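Local structure of response regulator receiver protein (Pseudoalteromonas atlantica T6c, 3KTO) at residues 66-71 and 83-88; 57-62 and 92-97; 103-108 and 113-118. The protein probably serves as a signal-receiving module of a two-component system, built on the CheY-like receiver fold of response regulators. One frame throughout, in Å; residues are numbered along the deposited sequence.

Interaction 1: 66-71 and 83-88; sequences SGIELL and TIVMAS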
ATOM      1  N   SER A  66       7.599   1.019  14.212  1.00 16.05           N
ATOM      2  CA  SER A  66       9.053   1.246  14.225  1.00 14.44           C
ATOM      3  C   SER A  66       9.437   2.718  14.048  1.00 15.74           C
ATOM      4  O   SER A  66      10.446   3.169  14.585  1.00 16.06           O
ATOM      5  CB  SER A  66       9.757   0.370  13.180  1.00 13.63           C
ATOM      6  OG  SER A  66       9.334   0.626  11.859  1.00 17.38           O
ATOM      7  N   GLY A  67       8.624   3.475  13.317  1.00 14.31           N
ATOM      8  CA  GLY A  67       8.911   4.885  13.134  1.00 12.94           C
ATOM      9  C   GLY A  67       8.714   5.635  14.445  1.00 14.62           C
ATOM     10  O   GLY A  67       9.491   6.532  14.780  1.00 14.83           O
ATOM     11  N   ILE A  68       7.676   5.264  15.192  1.00 13.04           N
ATOM     12  CA  ILE A  68       7.386   5.896  16.475  1.00 13.40           C
ATOM     13  C   ILE A  68       8.496   5.534  17.460  1.00 13.86           C
ATOM     14  O   ILE A  68       8.911   6.356  18.269  1.00 19.65           O
ATOM     15  CB  ILE A  68       6.010   5.437  17.009  1.00 15.65           C
ATOM     16  CG1 ILE A  68       4.919   5.902  16.043  1.00 16.02           C
ATOM     17  CG2 ILE A  68       5.754   6.018  18.393  1.00 16.53           C
ATOM     18  CD1 ILE A  68       3.559   5.252  16.281  1.00 16.39           C
ATOM     19  N   GLU A  69       8.980   4.302  17.380  1.00 16.77           N
ATOM     20  CA  GLU A  69      10.068   3.863  18.255  1.00 17.96           C
ATOM     21  C   GLU A  69      11.280   4.771  17.971  1.00 18.92           C
ATOM     22  O   GLU A  69      11.983   5.211  18.884  1.00 19.21           O
ATOM     23  CB  GLU A  69      10.393   2.398  17.960  1.00 22.14           C
ATOM     24  CG  GLU A  69      11.444   1.784  18.850  1.00 30.59           C
ATOM     25  CD  GLU A  69      11.674   0.322  18.529  1.00 34.94           C
ATOM     26  OE1 GLU A  69      11.970   0.015  17.359  1.00 37.78           O
ATOM     27  OE2 GLU A  69      11.558  -0.523  19.441  1.00 38.84           O
ATOM     28  N   LEU A  70      11.515   5.059  16.695  1.00 18.72           N
ATOM     29  CA  LEU A  70      12.615   5.939  16.320  1.00 17.94           C
ATOM     30  C   LEU A  70      12.426   7.283  17.019  1.00 18.84           C
ATOM     31  O   LEU A  70      13.361   7.820  17.604  1.00 19.10           O
ATOM     32  CB  LEU A  70      12.653   6.147  14.804  1.00 15.04           C
ATOM     33  CG  LEU A  70      13.628   7.210  14.286  1.00 15.34           C
ATOM     34  CD1 LEU A  70      15.060   6.890  14.716  1.00 17.01           C
ATOM     35  CD2 LEU A  70      13.526   7.258  12.771  1.00 16.18           C
ATOM     36  N   LEU A  71      11.211   7.823  16.961  1.00 17.87           N
ATOM     37  CA  LEU A  71      10.928   9.100  17.614  1.00 18.18           C
ATOM     38  C   LEU A  71      11.206   8.999  19.115  1.00 18.38           C
ATOM     39  O   LEU A  71      11.839   9.874  19.693  1.00 18.21           O
ATOM     40  CB  LEU A  71       9.459   9.516  17.394  1.00 18.13           C
ATOM     41  CG  LEU A  71       8.972  10.752  18.161  1.00 17.31           C
ATOM     42  CD1 LEU A  71       9.916  11.935  17.935  1.00 17.72           C
ATOM     43  CD2 LEU A  71       7.557  11.103  17.684  1.00 18.36           C
ATOM     44  N   THR A  83       8.007  16.830  15.297  1.00 19.71           N
ATOM     45  CA  THR A  83       7.875  15.704  14.389  1.00 18.35           C
ATOM     46  C   THR A  83       6.446  15.404  13.963  1.00 19.33           C
ATOM     47  O   THR A  83       5.536  15.324  14.789  1.00 19.84           O
ATOM     48  CB  THR A  83       8.473  14.438  15.020  1.00 19.75           C
ATOM     49  OG1 THR A  83       9.860  14.660  15.312  1.00 20.99           O
ATOM     50  CG2 THR A  83       8.322  13.249  14.083  1.00 20.49           C
ATOM     51  N   ILE A  84       6.268  15.248  12.655  1.00 17.80           N
ATOM     52  CA  ILE A  84       4.977  14.918  12.067  1.00 16.63           C
ATOM     53  C   ILE A  84       5.037  13.417  11.765  1.00 15.56           C
ATOM     54  O   ILE A  84       5.883  12.972  10.992  1.00 17.90           O
ATOM     55  CB  ILE A  84       4.757  15.663  10.723  1.00 17.53           C
ATOM     56  CG1 ILE A  84       4.797  17.176  10.931  1.00 19.41           C
ATOM     57  CG2 ILE A  84       3.435  15.256  10.117  1.00 17.35           C
ATOM     58  CD1 ILE A  84       4.723  17.960   9.622  1.00 22.66           C
ATOM     59  N   VAL A  85       4.171  12.633  12.389  1.00 15.14           N
ATOM     60  CA  VAL A  85       4.152  11.199  12.132  1.00 11.83           C
ATOM     61  C   VAL A  85       3.037  10.890  11.117  1.00 15.25           C
ATOM     62  O   VAL A  85       1.928  11.407  11.234  1.00 14.53           O
ATOM     63  CB  VAL A  85       3.932  10.416  13.440  1.00 14.70           C
ATOM     64  CG1 VAL A  85       3.756   8.941  13.140  1.00 12.36           C
ATOM     65  CG2 VAL A  85       5.140  10.621  14.370  1.00 12.91           C
HETATM   66  N   MSE A  86       3.350  10.073  10.110  1.00 13.89           N
HETATM   67  CA  MSE A  86       2.390   9.720   9.073  1.00 14.51           C
HETATM   68  C   MSE A  86       2.277   8.205   8.955  1.00 16.98           C
HETATM   69  O   MSE A  86       3.234   7.479   9.218  1.00 14.01           O
HETATM   70  CB  MSE A  86       2.828  10.299   7.728  1.00 16.85           C
HETATM   71  CG  MSE A  86       3.033  11.816   7.739  1.00 22.31           C
HETATM   72 SE   MSE A  86       3.509  12.518   5.991  1.00 34.81          SE
HETATM   73  CE  MSE A  86       1.720  12.621   5.261  1.00 29.71           C
ATOM     74  N   ALA A  87       1.104   7.731   8.560  1.00 15.33           N
ATOM     75  CA  ALA A  87       0.890   6.297   8.411  1.00 16.54           C
ATOM     76  C   ALA A  87      -0.247   6.055   7.432  1.00 19.00           C
ATOM     77  O   ALA A  87      -1.234   6.787   7.419  1.00 19.61           O
ATOM     78  CB  ALA A  87       0.561   5.666   9.776  1.00 14.21           C
ATOM     79  N   SER A  88      -0.086   5.048   6.588  1.00 23.82           N
ATOM     80  CA  SER A  88      -1.115   4.703   5.617  1.00 29.68           C
ATOM     81  C   SER A  88      -1.967   3.603   6.230  1.00 32.22           C
ATOM     82  O   SER A  88      -2.964   3.166   5.653  1.00 35.32           O
ATOM     83  CB  SER A  88      -0.475   4.227   4.312  1.00 30.65           C
ATOM     84  OG  SER A  88       0.514   3.247   4.562  1.00 37.89           O
TER
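L71, on the helix that starts at S66, packs against T83 and V85 of the strand 83-87. The two elements form the second half of the beta-alpha-beta crossover 51-57, 66-76, 83-87 of the CheY-like receiver fold, and the axes of the two short segments run nearly antiparallel at 168°, 9.6 Å apart at closest approach. Packing is closest at the L71 end. With CG swung anti to the backbone N (chi1 173°), L71 presents its two methyls to different partners. L71 CD1 meets T83 tip to tip, lying 3.8 Å from T83 OG1, while L71 CD2 slants across V85 with 4.1 Å to V85 CG2. The T83 hydroxyl is satisfied by a hydrogen bond to L81 O, and so can sit against a leucine methyl in a buried place. Toward the start of the helix the fit is looser: I68 CG1 lies 4.4 Å from V85 CG1, and I68 turns much of its side chain to T94, R97 and A98 of the helix 92-100. The solvent side belongs to E69, whose extended side chain points from the exposed flank of the helix, and to S66, partly exposed, whose OG is engaged by K63 O and L60 O in the preceding loop. V85 thus sits between the two helix residues a turn apart, and its methyls are divided between them: CG1, anti to the backbone N (chi1 174°), is the branch given to I68, and CG2 the one given to L71.

Interaction 2: 57-62 and 92-97; sequences EAHLED and IPTAVR
H59 and A58 meet the helical segment 92-97 through one side chain, T94. The helical turn around T94 is set by I92 O and P93 O, which accept the backbone N-H groups of V96 and R97, and T94 N itself is bonded by D91 OD1. T94 CG2 then lies 3.7 Å from H59 CE1, approaching the imidazole obliquely, and 4.4 Å from A58 CB. T94 OG1 is placed at the ring edge, in the plane of the imidazole, and is hydrogen-bonded to D65 OD1. The backbone N of D65 also bonds H59 ND1, so a single residue fixes both partners. This loop follows strand 51-57 of the receiver fold; E57 ends the strand where the family's phosphoacceptor aspartate usually stands, so the usual phosphorylation there is unlikely. E57 OE2 takes the N-H of H59 on its anti lone pair (2.8 Å, 163°), and E57 OE1 pairs with K109. A58 CB sits 3.9 Å above the centre of the imidazole plane, and P110 of the third subunit also packs on H59. Further along the helix, R97 extends, with CG anti to the backbone N (chi1 178°), to salt bridges from NE to E72 and from NH1 to D65.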
ATOM      1  N   GLU A  57       7.377   8.027   8.930  1.00 13.92           N
ATOM      2  CA  GLU A  57       6.351   7.034   8.630  1.00 14.89           C
ATOM      3  C   GLU A  57       6.327   6.167   9.882  1.00 14.58           C
ATOM      4  O   GLU A  57       7.369   5.694  10.341  1.00 11.88           O
ATOM      5  CB  GLU A  57       6.759   6.214   7.395  1.00 14.63           C
ATOM      6  CG  GLU A  57       6.178   4.793   7.299  1.00 17.49           C
ATOM      7  CD  GLU A  57       4.662   4.743   7.231  1.00 21.88           C
ATOM      8  OE1 GLU A  57       4.072   5.347   6.306  1.00 19.03           O
ATOM      9  OE2 GLU A  57       4.058   4.087   8.107  1.00 20.19           O
ATOM     10  N   ALA A  58       5.140   5.983  10.447  1.00 12.58           N
ATOM     11  CA  ALA A  58       4.988   5.206  11.670  1.00 12.63           C
ATOM     12  C   ALA A  58       5.429   3.756  11.577  1.00 10.50           C
ATOM     13  O   ALA A  58       5.952   3.204  12.550  1.00 14.11           O
ATOM     14  CB  ALA A  58       3.514   5.259  12.161  1.00 10.69           C
ATOM     15  N   HIS A  59       5.218   3.139  10.420  1.00 11.06           N
ATOM     16  CA  HIS A  59       5.540   1.722  10.255  1.00 13.70           C
ATOM     17  C   HIS A  59       6.625   1.458   9.215  1.00 15.16           C
ATOM     18  O   HIS A  59       6.375   0.816   8.191  1.00 14.78           O
ATOM     19  CB  HIS A  59       4.267   0.968   9.877  1.00 12.96           C
ATOM     20  CG  HIS A  59       3.089   1.318  10.730  1.00 13.01           C
ATOM     21  ND1 HIS A  59       3.124   1.265  12.107  1.00 14.93           N
ATOM     22  CD2 HIS A  59       1.842   1.729  10.401  1.00 16.34           C
ATOM     23  CE1 HIS A  59       1.949   1.626  12.589  1.00 16.65           C
ATOM     24  NE2 HIS A  59       1.152   1.914  11.574  1.00 15.00           N
ATOM     25  N   LEU A  60       7.823   1.960   9.491  1.00 15.27           N
ATOM     26  CA  LEU A  60       8.951   1.793   8.585  1.00 16.41           C
ATOM     27  C   LEU A  60       9.182   0.328   8.234  1.00 18.03           C
ATOM     28  O   LEU A  60       9.212  -0.537   9.109  1.00 17.34           O
ATOM     29  CB  LEU A  60      10.210   2.401   9.209  1.00 16.57           C
ATOM     30  CG  LEU A  60      10.162   3.927   9.331  1.00 14.82           C
ATOM     31  CD1 LEU A  60      11.260   4.408  10.270  1.00 15.50           C
ATOM     32  CD2 LEU A  60      10.303   4.561   7.955  1.00 14.31           C
ATOM     33  N   GLU A  61       9.320   0.067   6.938  1.00 18.31           N
ATOM     34  CA  GLU A  61       9.537  -1.275   6.412  1.00 20.98           C
ATOM     35  C   GLU A  61       8.483  -2.291   6.853  1.00 22.15           C
ATOM     36  O   GLU A  61       8.746  -3.488   6.920  1.00 22.37           O
ATOM     37  CB  GLU A  61      10.945  -1.761   6.776  1.00 25.36           C
ATOM     38  CG  GLU A  61      12.023  -0.806   6.279  1.00 29.04           C
ATOM     39  CD  GLU A  61      13.399  -1.438   6.186  1.00 33.03           C
ATOM     40  OE1 GLU A  61      13.862  -2.033   7.181  1.00 32.13           O
ATOM     41  OE2 GLU A  61      14.026  -1.326   5.112  1.00 34.35           O
ATOM     42  N   ASP A  62       7.279  -1.805   7.131  1.00 21.40           N
ATOM     43  CA  ASP A  62       6.183  -2.674   7.545  1.00 24.29           C
ATOM     44  C   ASP A  62       6.349  -3.259   8.951  1.00 23.03           C
ATOM     45  O   ASP A  62       5.662  -4.217   9.318  1.00 23.76           O
ATOM     46  CB  ASP A  62       5.990  -3.790   6.515  1.00 28.50           C
ATOM     47  CG  ASP A  62       4.565  -3.855   5.989  1.00 32.19           C
ATOM     48  OD1 ASP A  62       3.855  -2.826   6.047  1.00 35.12           O
ATOM     49  OD2 ASP A  62       4.160  -4.932   5.504  1.00 35.68           O
ATOM     50  N   ILE A  92      -5.956   2.851  16.784  1.00 19.62           N
ATOM     51  CA  ILE A  92      -5.937   3.850  17.837  1.00 18.64           C
ATOM     52  C   ILE A  92      -4.687   3.824  18.725  1.00 18.51           C
ATOM     53  O   ILE A  92      -4.113   4.873  19.008  1.00 18.50           O
ATOM     54  CB  ILE A  92      -7.191   3.727  18.737  1.00 18.70           C
ATOM     55  CG1 ILE A  92      -8.458   4.016  17.926  1.00 23.29           C
ATOM     56  CG2 ILE A  92      -7.084   4.663  19.893  1.00 17.05           C
ATOM     57  CD1 ILE A  92      -8.391   5.261  17.104  1.00 22.64           C
ATOM     58  N   PRO A  93      -4.252   2.631  19.184  1.00 18.78           N
ATOM     59  CA  PRO A  93      -3.054   2.596  20.038  1.00 17.63           C
ATOM     60  C   PRO A  93      -1.810   3.216  19.393  1.00 17.17           C
ATOM     61  O   PRO A  93      -1.019   3.868  20.065  1.00 16.64           O
ATOM     62  CB  PRO A  93      -2.890   1.109  20.342  1.00 18.72           C
ATOM     63  CG  PRO A  93      -4.318   0.640  20.403  1.00 20.72           C
ATOM     64  CD  PRO A  93      -4.916   1.316  19.173  1.00 18.21           C
ATOM     65  N   THR A  94      -1.640   3.016  18.093  1.00 17.31           N
ATOM     66  CA  THR A  94      -0.491   3.591  17.393  1.00 15.21           C
ATOM     67  C   THR A  94      -0.540   5.134  17.439  1.00 15.81           C
ATOM     68  O   THR A  94       0.469   5.797  17.713  1.00 16.58           O
ATOM     69  CB  THR A  94      -0.444   3.085  15.938  1.00 14.19           C
ATOM     70  OG1 THR A  94      -0.030   1.711  15.938  1.00 15.68           O
ATOM     71  CG2 THR A  94       0.520   3.925  15.092  1.00 12.59           C
ATOM     72  N   ALA A  95      -1.717   5.694  17.188  1.00 15.63           N
ATOM     73  CA  ALA A  95      -1.898   7.151  17.223  1.00 14.73           C
ATOM     74  C   ALA A  95      -1.582   7.678  18.616  1.00 14.52           C
ATOM     75  O   ALA A  95      -0.874   8.671  18.771  1.00 15.04           O
ATOM     76  CB  ALA A  95      -3.339   7.518  16.841  1.00 13.16           C
ATOM     77  N   VAL A  96      -2.107   7.003  19.634  1.00 15.20           N
ATOM     78  CA  VAL A  96      -1.876   7.406  21.014  1.00 12.60           C
ATOM     79  C   VAL A  96      -0.392   7.310  21.372  1.00 15.40           C
ATOM     80  O   VAL A  96       0.157   8.200  22.015  1.00 17.36           O
ATOM     81  CB  VAL A  96      -2.712   6.531  21.995  1.00 15.02           C
ATOM     82  CG1 VAL A  96      -2.329   6.835  23.441  1.00 15.64           C
ATOM     83  CG2 VAL A  96      -4.204   6.794  21.781  1.00 13.63           C
ATOM     84  N   ARG A  97       0.257   6.229  20.966  1.00 14.92           N
ATOM     85  CA  ARG A  97       1.677   6.071  21.251  1.00 16.39           C
ATOM     86  C   ARG A  97       2.463   7.218  20.605  1.00 15.66           C
ATOM     87  O   ARG A  97       3.416   7.741  21.181  1.00 17.02           O
ATOM     88  CB  ARG A  97       2.165   4.728  20.715  1.00 16.60           C
ATOM     89  CG  ARG A  97       3.635   4.494  20.932  1.00 19.62           C
ATOM     90  CD  ARG A  97       4.056   3.130  20.410  1.00 19.21           C
ATOM     91  NE  ARG A  97       5.463   2.883  20.703  1.00 19.38           N
ATOM     92  CZ  ARG A  97       6.078   1.733  20.466  1.00 17.45           C
ATOM     93  NH1 ARG A  97       5.413   0.717  19.931  1.00 16.28           N
ATOM     94  NH2 ARG A  97       7.360   1.604  20.765  1.00 21.65           N
TER

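Interaction 3: 103-108 and 113-118; sequences AADFIE and EHVLVH
I107 CD1 is the centre of this contact, touching both V115 and L116 of the helix that starts at E113. It lies 4.1 Å from V115 CG1, and at the same distance from L116 CA and from L116 CD1. The I107 and L116 side chains cross at about a right angle; the isoleucine methyl rests against both the backbone and the branch of the leucine. I107 reaches this spot because its CG1 branch stands anti to the carbonyl carbon (chi1 -56°). At the margin, D105 OD2 comes within 4.4 Å of V115 CG1. The other carboxylate oxygen, D105 OD1, receives a weak hydrogen bond from F106 N, and OD2 lies near D119 OD2, a pair of like charges that may raise the proton affinity of one of them. V115 CG2, meanwhile, sits 3.9 Å above the H114 ring plane, toward its rim. Farther out, I84 of the neighbouring strand backs I107, and L22 and L25 of the helix 16-26 flank L116 together with F111. Strand 105-108 and the helix run at 156° to each other, the last beta-alpha connection of the receiver fold, in which the C-terminal helix packs on the outermost strand 105-108.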
ATOM      1  N   ALA A 103       4.903  13.577  19.266  1.00 18.34           N
ATOM      2  CA  ALA A 103       4.657  13.967  17.879  1.00 17.45           C
ATOM      3  C   ALA A 103       3.830  15.251  17.842  1.00 19.51           C
ATOM      4  O   ALA A 103       2.909  15.415  18.634  1.00 19.15           O
ATOM      5  CB  ALA A 103       3.915  12.850  17.148  1.00 15.83           C
ATOM      6  N   ALA A 104       4.171  16.163  16.935  1.00 19.53           N
ATOM      7  CA  ALA A 104       3.429  17.421  16.809  1.00 21.03           C
ATOM      8  C   ALA A 104       2.072  17.159  16.153  1.00 21.61           C
ATOM      9  O   ALA A 104       1.105  17.865  16.409  1.00 23.61           O
ATOM     10  CB  ALA A 104       4.226  18.434  15.980  1.00 23.20           C
ATOM     11  N   ASP A 105       2.012  16.140  15.301  1.00 20.39           N
ATOM     12  CA  ASP A 105       0.766  15.765  14.632  1.00 20.38           C
ATOM     13  C   ASP A 105       0.908  14.344  14.092  1.00 18.98           C
ATOM     14  O   ASP A 105       2.018  13.832  13.943  1.00 17.17           O
ATOM     15  CB  ASP A 105       0.445  16.749  13.488  1.00 20.60           C
ATOM     16  CG  ASP A 105      -1.027  16.692  13.044  1.00 24.73           C
ATOM     17  OD1 ASP A 105      -1.862  16.142  13.787  1.00 24.58           O
ATOM     18  OD2 ASP A 105      -1.350  17.209  11.951  1.00 24.77           O
ATOM     19  N   PHE A 106      -0.228  13.703  13.850  1.00 18.09           N
ATOM     20  CA  PHE A 106      -0.274  12.356  13.304  1.00 18.96           C
ATOM     21  C   PHE A 106      -1.202  12.506  12.097  1.00 22.28           C
ATOM     22  O   PHE A 106      -2.347  12.928  12.253  1.00 20.63           O
ATOM     23  CB  PHE A 106      -0.874  11.391  14.335  1.00 20.04           C
ATOM     24  CG  PHE A 106      -0.833   9.950  13.917  1.00 21.29           C
ATOM     25  CD1 PHE A 106       0.224   9.138  14.284  1.00 20.99           C
ATOM     26  CD2 PHE A 106      -1.841   9.416  13.125  1.00 24.75           C
ATOM     27  CE1 PHE A 106       0.283   7.810  13.872  1.00 22.91           C
ATOM     28  CE2 PHE A 106      -1.794   8.085  12.703  1.00 27.06           C
ATOM     29  CZ  PHE A 106      -0.730   7.282  13.077  1.00 24.60           C
ATOM     30  N   ILE A 107      -0.700  12.187  10.904  1.00 19.39           N
ATOM     31  CA  ILE A 107      -1.471  12.322   9.671  1.00 21.99           C
ATOM     32  C   ILE A 107      -1.664  10.985   8.958  1.00 23.34           C
ATOM     33  O   ILE A 107      -0.698  10.296   8.645  1.00 20.93           O
ATOM     34  CB  ILE A 107      -0.765  13.272   8.664  1.00 22.88           C
ATOM     35  CG1 ILE A 107      -0.512  14.641   9.301  1.00 28.42           C
ATOM     36  CG2 ILE A 107      -1.633  13.442   7.422  1.00 26.48           C
ATOM     37  CD1 ILE A 107       0.251  15.591   8.394  1.00 31.12           C
ATOM     38  N   GLU A 108      -2.912  10.616   8.701  1.00 25.71           N
ATOM     39  CA  GLU A 108      -3.178   9.366   7.998  1.00 29.13           C
ATOM     40  C   GLU A 108      -2.935   9.607   6.515  1.00 30.19           C
ATOM     41  O   GLU A 108      -3.176  10.707   6.018  1.00 30.94           O
ATOM     42  CB  GLU A 108      -4.630   8.934   8.196  1.00 31.94           C
ATOM     43  CG  GLU A 108      -5.002   8.596   9.625  1.00 36.48           C
ATOM     44  CD  GLU A 108      -6.506   8.518   9.814  1.00 38.33           C
ATOM     45  OE1 GLU A 108      -7.147   9.587   9.945  1.00 38.88           O
ATOM     46  OE2 GLU A 108      -7.046   7.389   9.812  1.00 39.07           O
ATOM     47  N   GLU A 113      -3.199  17.385   1.165  1.00 37.71           N
ATOM     48  CA  GLU A 113      -1.993  18.180   1.066  1.00 40.61           C
ATOM     49  C   GLU A 113      -1.949  19.448   1.907  1.00 39.69           C
ATOM     50  O   GLU A 113      -0.901  19.759   2.472  1.00 39.51           O
ATOM     51  CB  GLU A 113      -1.669  18.501  -0.394  1.00 43.26           C
ATOM     52  CG  GLU A 113      -2.729  19.245  -1.162  1.00 48.34           C
ATOM     53  CD  GLU A 113      -2.210  19.715  -2.508  1.00 51.68           C
ATOM     54  OE1 GLU A 113      -1.645  18.879  -3.249  1.00 52.64           O
ATOM     55  OE2 GLU A 113      -2.360  20.916  -2.825  1.00 52.20           O
ATOM     56  N   HIS A 114      -3.058  20.177   2.028  1.00 39.48           N
ATOM     57  CA  HIS A 114      -2.992  21.408   2.817  1.00 39.41           C
ATOM     58  C   HIS A 114      -2.727  21.134   4.292  1.00 37.34           C
ATOM     59  O   HIS A 114      -2.135  21.960   4.983  1.00 37.75           O
ATOM     60  CB  HIS A 114      -4.248  22.279   2.636  1.00 40.88           C
ATOM     61  CG  HIS A 114      -5.439  21.825   3.418  1.00 43.52           C
ATOM     62  ND1 HIS A 114      -6.382  20.958   2.909  1.00 45.03           N
ATOM     63  CD2 HIS A 114      -5.857  22.142   4.666  1.00 44.71           C
ATOM     64  CE1 HIS A 114      -7.330  20.763   3.809  1.00 45.14           C
ATOM     65  NE2 HIS A 114      -7.035  21.470   4.884  1.00 45.44           N
ATOM     66  N   VAL A 115      -3.139  19.969   4.774  1.00 35.61           N
ATOM     67  CA  VAL A 115      -2.891  19.625   6.167  1.00 34.33           C
ATOM     68  C   VAL A 115      -1.384  19.490   6.352  1.00 32.27           C
ATOM     69  O   VAL A 115      -0.795  20.091   7.246  1.00 31.83           O
ATOM     70  CB  VAL A 115      -3.566  18.293   6.549  1.00 34.87           C
ATOM     71  CG1 VAL A 115      -3.160  17.881   7.962  1.00 33.83           C
ATOM     72  CG2 VAL A 115      -5.076  18.443   6.465  1.00 35.41           C
ATOM     73  N   LEU A 116      -0.756  18.702   5.490  1.00 31.24           N
ATOM     74  CA  LEU A 116       0.679  18.510   5.582  1.00 30.88           C
ATOM     75  C   LEU A 116       1.404  19.833   5.372  1.00 29.72           C
ATOM     76  O   LEU A 116       2.274  20.194   6.158  1.00 28.27           O
ATOM     77  CB  LEU A 116       1.155  17.494   4.547  1.00 31.54           C
ATOM     78  CG  LEU A 116       2.676  17.347   4.477  1.00 33.84           C
ATOM     79  CD1 LEU A 116       3.203  16.753   5.778  1.00 30.99           C
ATOM     80  CD2 LEU A 116       3.048  16.475   3.292  1.00 34.73           C
ATOM     81  N   VAL A 117       1.044  20.557   4.318  1.00 29.09           N
ATOM     82  CA  VAL A 117       1.699  21.829   4.030  1.00 31.04           C
ATOM     83  C   VAL A 117       1.605  22.752   5.242  1.00 31.02           C
ATOM     84  O   VAL A 117       2.595  23.353   5.657  1.00 31.70           O
ATOM     85  CB  VAL A 117       1.078  22.501   2.775  1.00 31.61           C
ATOM     86  CG1 VAL A 117       1.701  23.874   2.541  1.00 31.89           C
ATOM     87  CG2 VAL A 117       1.313  21.619   1.562  1.00 30.63           C
ATOM     88  N   HIS A 118       0.419  22.830   5.829  1.00 32.80           N
ATOM     89  CA  HIS A 118       0.206  23.669   6.994  1.00 34.65           C
ATOM     90  C   HIS A 118       1.091  23.259   8.172  1.00 33.50           C
ATOM     91  O   HIS A 118       1.727  24.104   8.800  1.00 33.75           O
ATOM     92  CB  HIS A 118      -1.267  23.623   7.409  1.00 38.51           C
ATOM     93  CG  HIS A 118      -1.578  24.456   8.612  1.00 42.46           C
ATOM     94  ND1 HIS A 118      -1.358  24.015   9.899  1.00 45.07           N
ATOM     95  CD2 HIS A 118      -2.037  25.725   8.721  1.00 43.70           C
ATOM     96  CE1 HIS A 118      -1.666  24.977  10.751  1.00 45.23           C
ATOM     97  NE2 HIS A 118      -2.080  26.026  10.061  1.00 44.01           N
TER

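Overall arrangement
Interactions 1 and 2 lie side by side, their centres about 6 Å apart, and share backbone links: M86 O to A58 N at 2.7 Å and G67 N to A58 O at 2.8 Å. The centre of interaction 3 lies about 12 Å from that of interaction 1; they join through the sheet, V85 O to I107 N at 2.8 Å and T83 O to A104 N at 2.7 Å. Alternate residues of strand 83-87 face opposite layers: V85 serves interaction 1, whereas I84 CG2 backs I107 CD1 in interaction 3. F106 links 103-108 to T94 of interaction 2. E57 of interaction 2, at the phosphoacceptor aspartate's position, pairs with K109, which directly follows segment 103-108.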